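Local coordinates for protein class I phosphodiesterase PDEB1 (Leishmania major, PDB 2R8Q) that belongs to the class I cyclic nucleotide phosphodiesterase family, whose all-helical catalytic domain binds zinc and magnesium ions, with 3-isobutyl-1-methylxanthine in a neighbouring pocket, at residues R96-V108 with M267-Q279. Sequence-based numbering, arbitrary orientation.
Sequences RVPYHNFYHVVDV and MWAMAVTEEFYRQ. With ZN (zinc ion), chain C; IBM (3-isobutyl-1-methylxanthine), chain E.
Glu-275 grips the inverse gamma turn centred on His-100 in a buried loop-to-helix contact, where the chain leading into helix 102-118 lies on helix 262-285 beside the metal site and ligand pocket. The helices themselves stay apart, their segment axes approaching no closer than 12.7 Å, so the loop does most of the bridging. Three hydrogen bonds hold the carboxylate. Glu-275 OE1 accepts Tyr-99 N on its anti side and His-100 N on its syn side, each at 2.9 Å. Glu-275 OE2 takes His-100 ND1 at 2.6 Å in a nearly straight bond (173°) lying in the imidazole plane. With CG anti to the backbone N (chi1 -179°) and the chain extended beyond it, Glu-275 spans the gap.

Val-272 CG2 sits over one face of the Tyr-99 ring, 3.5 Å from its centroid, a CH-pi contact; Ala-271 CB meets the ring edge. The Tyr-99 hydroxyl is hydrogen-bonded to Asn-257 OD1. Farther along, Trp-268 crosses Tyr-99 at about a right angle and lays its indole against Asp-107, whose OD2 lies 3.3 Å above the ring plane; one water links Trp-268 NE1 to Asp-107 OD1. At the outer border, Pro-98 CG packs on a face of the Arg-278 guanidinium, which Glu-274 holds through NE.

His-104 NE2 binds zinc at 2.2 Å, completed by His-140, Asp-141, Asp-254 and two waters. One of these waters is also hydrogen-bonded to His-100 NE2. His-100 is thus a second-shell residue, and Glu-275 stands behind it: by accepting from ND1 it fixes the imidazole's rotation and turns NE2 toward the zinc-bound water, beside 3-isobutyl-1-methylxanthine.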
ATOM      1  N   ARG A  96      11.476  -1.622  16.583  1.00 22.47           N
ATOM      2  CA  ARG A  96      12.512  -1.286  17.541  1.00 24.23           C
ATOM      3  C   ARG A  96      13.766  -0.747  16.863  1.00 23.66           C
ATOM      4  O   ARG A  96      14.844  -1.336  16.970  1.00 26.75           O
ATOM      5  CB  ARG A  96      12.863  -2.507  18.392  1.00 27.96           C
ATOM      6  CG  ARG A  96      11.701  -3.031  19.219  1.00 32.40           C
ATOM      7  CD  ARG A  96      12.159  -4.106  20.192  1.00 37.83           C
ATOM      8  NE  ARG A  96      11.047  -4.667  20.956  1.00 41.84           N
ATOM      9  CZ  ARG A  96      10.057  -5.375  20.424  1.00 43.99           C
ATOM     10  NH1 ARG A  96      10.034  -5.615  19.119  1.00 44.28           N
ATOM     11  NH2 ARG A  96       9.084  -5.843  21.197  1.00 44.79           N
ATOM     12  N   VAL A  97      13.612   0.369  16.155  1.00 20.05           N
ATOM     13  CA  VAL A  97      14.729   1.028  15.483  1.00 19.10           C
ATOM     14  C   VAL A  97      15.175   2.166  16.401  1.00 17.06           C
ATOM     15  O   VAL A  97      14.413   2.604  17.262  1.00 17.55           O
ATOM     16  CB  VAL A  97      14.315   1.578  14.104  1.00 17.97           C
ATOM     17  CG1 VAL A  97      14.016   0.422  13.161  1.00 20.45           C
ATOM     18  CG2 VAL A  97      13.093   2.473  14.238  1.00 18.59           C
ATOM     19  N   PRO A  98      16.411   2.664  16.228  1.00 17.10           N
ATOM     20  CA  PRO A  98      16.939   3.746  17.068  1.00 16.24           C
ATOM     21  C   PRO A  98      16.169   5.058  17.122  1.00 15.77           C
ATOM     22  O   PRO A  98      16.042   5.659  18.193  1.00 15.87           O
ATOM     23  CB  PRO A  98      18.354   3.956  16.521  1.00 16.25           C
ATOM     24  CG  PRO A  98      18.712   2.604  15.966  1.00 17.20           C
ATOM     25  CD  PRO A  98      17.432   2.204  15.271  1.00 17.13           C
ATOM     26  N   TYR A  99      15.659   5.504  15.977  1.00 15.49           N
ATOM     27  CA  TYR A  99      14.956   6.774  15.933  1.00 14.71           C
ATOM     28  C   TYR A  99      13.485   6.724  15.544  1.00 14.40           C
ATOM     29  O   TYR A  99      12.641   7.265  16.257  1.00 14.19           O
ATOM     30  CB  TYR A  99      15.684   7.733  14.987  1.00 15.39           C
ATOM     31  CG  TYR A  99      15.070   9.114  14.930  1.00 13.99           C
ATOM     32  CD1 TYR A  99      15.246  10.020  15.973  1.00 15.14           C
ATOM     33  CD2 TYR A  99      14.298   9.505  13.841  1.00 15.05           C
ATOM     34  CE1 TYR A  99      14.670  11.286  15.929  1.00 15.37           C
ATOM     35  CE2 TYR A  99      13.716  10.759  13.786  1.00 14.60           C
ATOM     36  CZ  TYR A  99      13.906  11.649  14.829  1.00 13.98           C
ATOM     37  OH  TYR A  99      13.344  12.901  14.763  1.00 15.09           O
ATOM     38  N   HIS A 100      13.171   6.081  14.422  1.00 13.91           N
ATOM     39  CA  HIS A 100      11.788   6.031  13.967  1.00 13.92           C
ATOM     40  C   HIS A 100      10.935   4.998  14.677  1.00 15.03           C
ATOM     41  O   HIS A 100      10.274   4.166  14.051  1.00 15.84           O
ATOM     42  CB  HIS A 100      11.730   5.830  12.452  1.00 15.01           C
ATOM     43  CG  HIS A 100      12.102   7.056  11.676  1.00 14.79           C
ATOM     44  ND1 HIS A 100      13.353   7.244  11.129  1.00 14.26           N
ATOM     45  CD2 HIS A 100      11.396   8.179  11.395  1.00 14.87           C
ATOM     46  CE1 HIS A 100      13.403   8.431  10.546  1.00 15.42           C
ATOM     47  NE2 HIS A 100      12.229   9.018  10.695  1.00 14.91           N
ATOM     48  N   ASN A 101      10.955   5.082  16.002  1.00 15.53           N
ATOM     49  CA  ASN A 101      10.181   4.193  16.854  1.00 13.96           C
ATOM     50  C   ASN A 101       8.995   4.974  17.422  1.00 15.37           C
ATOM     51  O   ASN A 101       8.797   6.145  17.094  1.00 14.90           O
ATOM     52  CB  ASN A 101      11.071   3.650  17.975  1.00 15.16           C
ATOM     53  CG  ASN A 101      11.812   4.749  18.708  1.00 14.95           C
ATOM     54  OD1 ASN A 101      11.202   5.700  19.190  1.00 15.13           O
ATOM     55  ND2 ASN A 101      13.134   4.623  18.800  1.00 16.32           N
ATOM     56  N   PHE A 102       8.205   4.330  18.277  1.00 14.49           N
ATOM     57  CA  PHE A 102       7.029   4.972  18.848  1.00 14.77           C
ATOM     58  C   PHE A 102       7.332   6.301  19.547  1.00 12.85           C
ATOM     59  O   PHE A 102       6.531   7.229  19.489  1.00 13.39           O
ATOM     60  CB  PHE A 102       6.340   3.999  19.815  1.00 14.39           C
ATOM     61  CG  PHE A 102       5.030   4.496  20.371  1.00 13.84           C
ATOM     62  CD1 PHE A 102       3.972   4.830  19.525  1.00 14.42           C
ATOM     63  CD2 PHE A 102       4.845   4.594  21.748  1.00 15.79           C
ATOM     64  CE1 PHE A 102       2.747   5.251  20.042  1.00 14.95           C
ATOM     65  CE2 PHE A 102       3.622   5.015  22.280  1.00 15.18           C
ATOM     66  CZ  PHE A 102       2.571   5.342  21.428  1.00 13.95           C
ATOM     67  N   TYR A 103       8.485   6.409  20.200  1.00 13.06           N
ATOM     68  CA  TYR A 103       8.820   7.649  20.896  1.00 13.76           C
ATOM     69  C   TYR A 103       8.918   8.857  19.972  1.00 14.05           C
ATOM     70  O   TYR A 103       8.611   9.977  20.380  1.00 14.97           O
ATOM     71  CB  TYR A 103      10.118   7.482  21.680  1.00 14.09           C
ATOM     72  CG  TYR A 103      10.063   6.338  22.663  1.00 14.72           C
ATOM     73  CD1 TYR A 103      10.915   5.243  22.533  1.00 15.66           C
ATOM     74  CD2 TYR A 103       9.142   6.338  23.714  1.00 15.58           C
ATOM     75  CE1 TYR A 103      10.858   4.175  23.426  1.00 16.37           C
ATOM     76  CE2 TYR A 103       9.075   5.271  24.610  1.00 17.12           C
ATOM     77  CZ  TYR A 103       9.934   4.196  24.461  1.00 17.06           C
ATOM     78  OH  TYR A 103       9.883   3.132  25.337  1.00 19.83           O
ATOM     79  N   HIS A 104       9.348   8.640  18.733  1.00 13.23           N
ATOM     80  CA  HIS A 104       9.442   9.745  17.786  1.00 12.67           C
ATOM     81  C   HIS A 104       8.065  10.314  17.466  1.00 13.55           C
ATOM     82  O   HIS A 104       7.897  11.530  17.410  1.00 14.12           O
ATOM     83  CB  HIS A 104      10.108   9.295  16.477  1.00 12.44           C
ATOM     84  CG  HIS A 104       9.905  10.246  15.333  1.00 12.35           C
ATOM     85  ND1 HIS A 104      10.425  11.525  15.323  1.00 12.77           N
ATOM     86  CD2 HIS A 104       9.263  10.093  14.151  1.00 13.41           C
ATOM     87  CE1 HIS A 104      10.115  12.114  14.180  1.00 13.15           C
ATOM     88  NE2 HIS A 104       9.411  11.267  13.451  1.00 14.70           N
ATOM     89  N   VAL A 105       7.071   9.452  17.254  1.00 12.95           N
ATOM     90  CA  VAL A 105       5.748   9.979  16.918  1.00 13.41           C
ATOM     91  C   VAL A 105       5.044  10.573  18.133  1.00 13.02           C
ATOM     92  O   VAL A 105       4.251  11.499  17.998  1.00 14.11           O
ATOM     93  CB  VAL A 105       4.849   8.923  16.204  1.00 13.32           C
ATOM     94  CG1 VAL A 105       5.541   8.456  14.923  1.00 14.02           C
ATOM     95  CG2 VAL A 105       4.547   7.741  17.115  1.00 13.74           C
ATOM     96  N   VAL A 106       5.349  10.058  19.322  1.00 14.00           N
ATOM     97  CA  VAL A 106       4.774  10.612  20.541  1.00 14.23           C
ATOM     98  C   VAL A 106       5.353  12.025  20.653  1.00 13.83           C
ATOM     99  O   VAL A 106       4.645  12.985  20.970  1.00 13.74           O
ATOM    100  CB  VAL A 106       5.178   9.772  21.778  1.00 13.84           C
ATOM    101  CG1 VAL A 106       4.863  10.534  23.067  1.00 16.43           C
ATOM    102  CG2 VAL A 106       4.432   8.442  21.751  1.00 15.16           C
ATOM    103  N   ASP A 107       6.648  12.150  20.370  1.00 13.78           N
ATOM    104  CA  ASP A 107       7.308  13.449  20.412  1.00 14.15           C
ATOM    105  C   ASP A 107       6.713  14.421  19.391  1.00 14.68           C
ATOM    106  O   ASP A 107       6.454  15.575  19.712  1.00 14.07           O
ATOM    107  CB  ASP A 107       8.809  13.288  20.156  1.00 14.56           C
ATOM    108  CG  ASP A 107       9.530  14.616  20.044  1.00 15.39           C
ATOM    109  OD1 ASP A 107       9.372  15.460  20.952  1.00 16.10           O
ATOM    110  OD2 ASP A 107      10.263  14.813  19.049  1.00 16.93           O
ATOM    111  N   VAL A 108       6.493  13.967  18.159  1.00 13.41           N
ATOM    112  CA  VAL A 108       5.932  14.855  17.147  1.00 13.99           C
ATOM    113  C   VAL A 108       4.525  15.300  17.546  1.00 14.26           C
ATOM    114  O   VAL A 108       4.163  16.460  17.365  1.00 14.87           O
ATOM    115  CB  VAL A 108       5.913  14.174  15.752  1.00 13.84           C
ATOM    116  CG1 VAL A 108       5.169  15.039  14.742  1.00 14.20           C
ATOM    117  CG2 VAL A 108       7.344  13.958  15.276  1.00 14.88           C
ATOM    118  N   MET A 267      20.273  14.363  22.656  1.00 17.28           N
ATOM    119  CA  MET A 267      19.882  12.967  22.771  1.00 16.99           C
ATOM    120  C   MET A 267      19.152  12.499  21.516  1.00 15.14           C
ATOM    121  O   MET A 267      19.309  11.354  21.095  1.00 16.66           O
ATOM    122  CB  MET A 267      19.014  12.736  24.012  1.00 19.80           C
ATOM    123  CG  MET A 267      19.794  12.828  25.314  1.00 24.80           C
ATOM    124  SD  MET A 267      18.888  12.156  26.725  1.00 30.07           S
ATOM    125  CE  MET A 267      19.247  10.405  26.542  1.00 31.87           C
ATOM    126  N   TRP A 268      18.350  13.374  20.919  1.00 15.89           N
ATOM    127  CA  TRP A 268      17.653  12.992  19.698  1.00 14.74           C
ATOM    128  C   TRP A 268      18.688  12.782  18.599  1.00 14.67           C
ATOM    129  O   TRP A 268      18.585  11.843  17.813  1.00 16.11           O
ATOM    130  CB  TRP A 268      16.669  14.076  19.252  1.00 14.68           C
ATOM    131  CG  TRP A 268      15.386  14.140  20.027  1.00 14.78           C
ATOM    132  CD1 TRP A 268      14.914  15.208  20.736  1.00 15.67           C
ATOM    133  CD2 TRP A 268      14.384  13.118  20.129  1.00 14.02           C
ATOM    134  NE1 TRP A 268      13.682  14.918  21.268  1.00 15.79           N
ATOM    135  CE2 TRP A 268      13.333  13.642  20.913  1.00 14.85           C
ATOM    136  CE3 TRP A 268      14.272  11.812  19.633  1.00 14.61           C
ATOM    137  CZ2 TRP A 268      12.179  12.904  21.215  1.00 13.90           C
ATOM    138  CZ3 TRP A 268      13.121  11.074  19.935  1.00 15.44           C
ATOM    139  CH2 TRP A 268      12.091  11.627  20.719  1.00 15.95           C
ATOM    140  N   ALA A 269      19.682  13.667  18.544  1.00 14.20           N
ATOM    141  CA  ALA A 269      20.725  13.568  17.524  1.00 15.67           C
ATOM    142  C   ALA A 269      21.482  12.247  17.609  1.00 15.64           C
ATOM    143  O   ALA A 269      21.886  11.685  16.585  1.00 16.89           O
ATOM    144  CB  ALA A 269      21.695  14.744  17.645  1.00 15.79           C
ATOM    145  N   MET A 270      21.682  11.748  18.825  1.00 15.39           N
ATOM    146  CA  MET A 270      22.382  10.481  19.009  1.00 16.37           C
ATOM    147  C   MET A 270      21.542   9.350  18.423  1.00 16.80           C
ATOM    148  O   MET A 270      22.073   8.433  17.800  1.00 17.40           O
ATOM    149  CB  MET A 270      22.639  10.218  20.497  1.00 18.17           C
ATOM    150  CG  MET A 270      23.599  11.198  21.139  1.00 19.84           C
ATOM    151  SD  MET A 270      23.785  10.873  22.909  1.00 23.69           S
ATOM    152  CE  MET A 270      24.874  12.208  23.391  1.00 26.21           C
ATOM    153  N   ALA A 271      20.225   9.423  18.620  1.00 15.13           N
ATOM    154  CA  ALA A 271      19.324   8.401  18.104  1.00 15.39           C
ATOM    155  C   ALA A 271      19.288   8.424  16.574  1.00 16.26           C
ATOM    156  O   ALA A 271      19.349   7.374  15.935  1.00 17.43           O
ATOM    157  CB  ALA A 271      17.921   8.603  18.670  1.00 15.75           C
ATOM    158  N   VAL A 272      19.177   9.617  15.993  1.00 14.84           N
ATOM    159  CA  VAL A 272      19.159   9.745  14.536  1.00 16.34           C
ATOM    160  C   VAL A 272      20.463   9.190  13.970  1.00 17.11           C
ATOM    161  O   VAL A 272      20.459   8.407  13.018  1.00 17.76           O
ATOM    162  CB  VAL A 272      19.035  11.221  14.082  1.00 16.01           C
ATOM    163  CG1 VAL A 272      19.183  11.312  12.565  1.00 18.30           C
ATOM    164  CG2 VAL A 272      17.697  11.788  14.505  1.00 18.68           C
ATOM    165  N   THR A 273      21.575   9.594  14.573  1.00 16.78           N
ATOM    166  CA  THR A 273      22.886   9.151  14.123  1.00 17.91           C
ATOM    167  C   THR A 273      23.026   7.636  14.114  1.00 18.01           C
ATOM    168  O   THR A 273      23.502   7.059  13.135  1.00 18.12           O
ATOM    169  CB  THR A 273      23.999   9.762  14.995  1.00 17.82           C
ATOM    170  OG1 THR A 273      23.969  11.187  14.860  1.00 21.76           O
ATOM    171  CG2 THR A 273      25.370   9.244  14.562  1.00 20.75           C
ATOM    172  N   GLU A 274      22.611   6.984  15.196  1.00 17.51           N
ATOM    173  CA  GLU A 274      22.712   5.533  15.263  1.00 18.86           C
ATOM    174  C   GLU A 274      21.834   4.855  14.219  1.00 17.89           C
ATOM    175  O   GLU A 274      22.221   3.831  13.658  1.00 18.25           O
ATOM    176  CB  GLU A 274      22.347   5.025  16.658  1.00 20.53           C
ATOM    177  CG  GLU A 274      22.408   3.500  16.813  1.00 22.45           C
ATOM    178  CD  GLU A 274      23.741   2.892  16.375  1.00 24.80           C
ATOM    179  OE1 GLU A 274      24.787   3.562  16.497  1.00 25.78           O
ATOM    180  OE2 GLU A 274      23.739   1.728  15.921  1.00 25.71           O
ATOM    181  N   GLU A 275      20.655   5.412  13.947  1.00 15.80           N
ATOM    182  CA  GLU A 275      19.798   4.795  12.942  1.00 16.22           C
ATOM    183  C   GLU A 275      20.456   4.918  11.567  1.00 16.11           C
ATOM    184  O   GLU A 275      20.451   3.968  10.779  1.00 16.54           O
ATOM    185  CB  GLU A 275      18.407   5.441  12.912  1.00 16.18           C
ATOM    186  CG  GLU A 275      17.491   4.786  11.881  1.00 16.78           C
ATOM    187  CD  GLU A 275      16.030   5.146  12.059  1.00 17.53           C
ATOM    188  OE1 GLU A 275      15.495   4.941  13.170  1.00 17.49           O
ATOM    189  OE2 GLU A 275      15.415   5.620  11.084  1.00 17.67           O
ATOM    190  N   PHE A 276      21.019   6.090  11.288  1.00 16.90           N
ATOM    191  CA  PHE A 276      21.696   6.324  10.018  1.00 16.47           C
ATOM    192  C   PHE A 276      22.867   5.350   9.862  1.00 17.06           C
ATOM    193  O   PHE A 276      23.049   4.749   8.800  1.00 17.22           O
ATOM    194  CB  PHE A 276      22.222   7.765   9.940  1.00 15.95           C
ATOM    195  CG  PHE A 276      21.169   8.797   9.621  1.00 17.07           C
ATOM    196  CD1 PHE A 276      19.842   8.437   9.397  1.00 17.19           C
ATOM    197  CD2 PHE A 276      21.518  10.140   9.533  1.00 18.98           C
ATOM    198  CE1 PHE A 276      18.880   9.401   9.090  1.00 18.41           C
ATOM    199  CE2 PHE A 276      20.565  11.109   9.227  1.00 19.52           C
ATOM    200  CZ  PHE A 276      19.244  10.738   9.005  1.00 19.22           C
ATOM    201  N   TYR A 277      23.662   5.195  10.917  1.00 17.36           N
ATOM    202  CA  TYR A 277      24.802   4.284  10.868  1.00 17.67           C
ATOM    203  C   TYR A 277      24.356   2.856  10.576  1.00 18.44           C
ATOM    204  O   TYR A 277      25.042   2.114   9.875  1.00 18.14           O
ATOM    205  CB  TYR A 277      25.580   4.314  12.187  1.00 19.02           C
ATOM    206  CG  TYR A 277      26.443   5.541  12.391  1.00 20.33           C
ATOM    207  CD1 TYR A 277      27.085   5.761  13.608  1.00 23.55           C
ATOM    208  CD2 TYR A 277      26.630   6.472  11.371  1.00 21.14           C
ATOM    209  CE1 TYR A 277      27.891   6.877  13.806  1.00 24.19           C
ATOM    210  CE2 TYR A 277      27.437   7.594  11.559  1.00 25.00           C
ATOM    211  CZ  TYR A 277      28.062   7.787  12.779  1.00 25.25           C
ATOM    212  OH  TYR A 277      28.859   8.893  12.969  1.00 29.57           O
ATOM    213  N   ARG A 278      23.205   2.462  11.109  1.00 18.56           N
ATOM    214  CA  ARG A 278      22.729   1.111  10.858  1.00 17.71           C
ATOM    215  C   ARG A 278      22.297   0.964   9.405  1.00 18.46           C
ATOM    216  O   ARG A 278      22.428  -0.116   8.827  1.00 19.80           O
ATOM    217  CB  ARG A 278      21.594   0.747  11.820  1.00 18.55           C
ATOM    218  CG  ARG A 278      22.069   0.646  13.259  1.00 19.62           C
ATOM    219  CD  ARG A 278      21.009   0.103  14.198  1.00 21.65           C
ATOM    220  NE  ARG A 278      21.463   0.179  15.583  1.00 22.61           N
ATOM    221  CZ  ARG A 278      20.777  -0.271  16.627  1.00 23.01           C
ATOM    222  NH1 ARG A 278      19.591  -0.836  16.452  1.00 23.77           N
ATOM    223  NH2 ARG A 278      21.279  -0.149  17.848  1.00 25.61           N
ATOM    224  N   GLN A 279      21.782   2.037   8.807  1.00 18.21           N
ATOM    225  CA  GLN A 279      21.402   1.957   7.399  1.00 17.92           C
ATOM    226  C   GLN A 279      22.692   1.800   6.607  1.00 18.34           C
ATOM    227  O   GLN A 279      22.754   1.036   5.647  1.00 17.05           O
ATOM    228  CB  GLN A 279      20.680   3.221   6.921  1.00 18.70           C
ATOM    229  CG  GLN A 279      20.411   3.184   5.414  1.00 17.56           C
ATOM    230  CD  GLN A 279      19.615   4.367   4.899  1.00 17.42           C
ATOM    231  OE1 GLN A 279      18.734   4.881   5.584  1.00 18.36           O
ATOM    232  NE2 GLN A 279      19.910   4.788   3.673  1.00 16.46           N
TER
HETATM  233 ZN    ZN C   1       8.792  11.434  11.350  1.00 16.99          ZN
HETATM  234  N9  IBM E   3      18.390  14.450   8.788  1.00 50.85           N
HETATM  235  C8  IBM E   3      19.747  14.646   8.719  1.00 50.81           C
HETATM  236  N7  IBM E   3      20.289  14.988   9.861  1.00 50.38           N
HETATM  237  C5  IBM E   3      19.216  15.019  10.740  1.00 50.74           C
HETATM  238  C4  IBM E   3      18.043  14.692  10.097  1.00 51.14           C
HETATM  239  N3  IBM E   3      16.805  14.619  10.634  1.00 51.27           N
HETATM  240  C2  IBM E   3      16.744  14.913  11.966  1.00 51.70           C
HETATM  241  N1  IBM E   3      17.885  15.256  12.700  1.00 51.34           N
HETATM  242  C6  IBM E   3      19.115  15.308  12.092  1.00 51.31           C
HETATM  243  O6  IBM E   3      20.113  15.604  12.732  1.00 51.34           O
HETATM  244  O2  IBM E   3      15.659  14.877  12.535  1.00 50.84           O
HETATM  245  C10 IBM E   3      17.767  15.559  14.119  1.00 52.06           C
HETATM  246  C11 IBM E   3      15.636  14.251   9.853  1.00 52.65           C
HETATM  247  C12 IBM E   3      15.775  12.798   9.390  1.00 52.75           C
HETATM  248  C13 IBM E   3      15.167  11.843  10.407  1.00 52.87           C
HETATM  249  C14 IBM E   3      15.143  12.605   8.019  1.00 53.62           C
HETATM  250  O   HOH W   1      11.007  11.435  10.773  1.00 18.68           O
HETATM  251  O   HOH W   2      11.518  16.393  22.391  1.00 17.22           O
HETATM  252  O   HOH W   3       8.755  11.661   9.205  1.00 17.59           O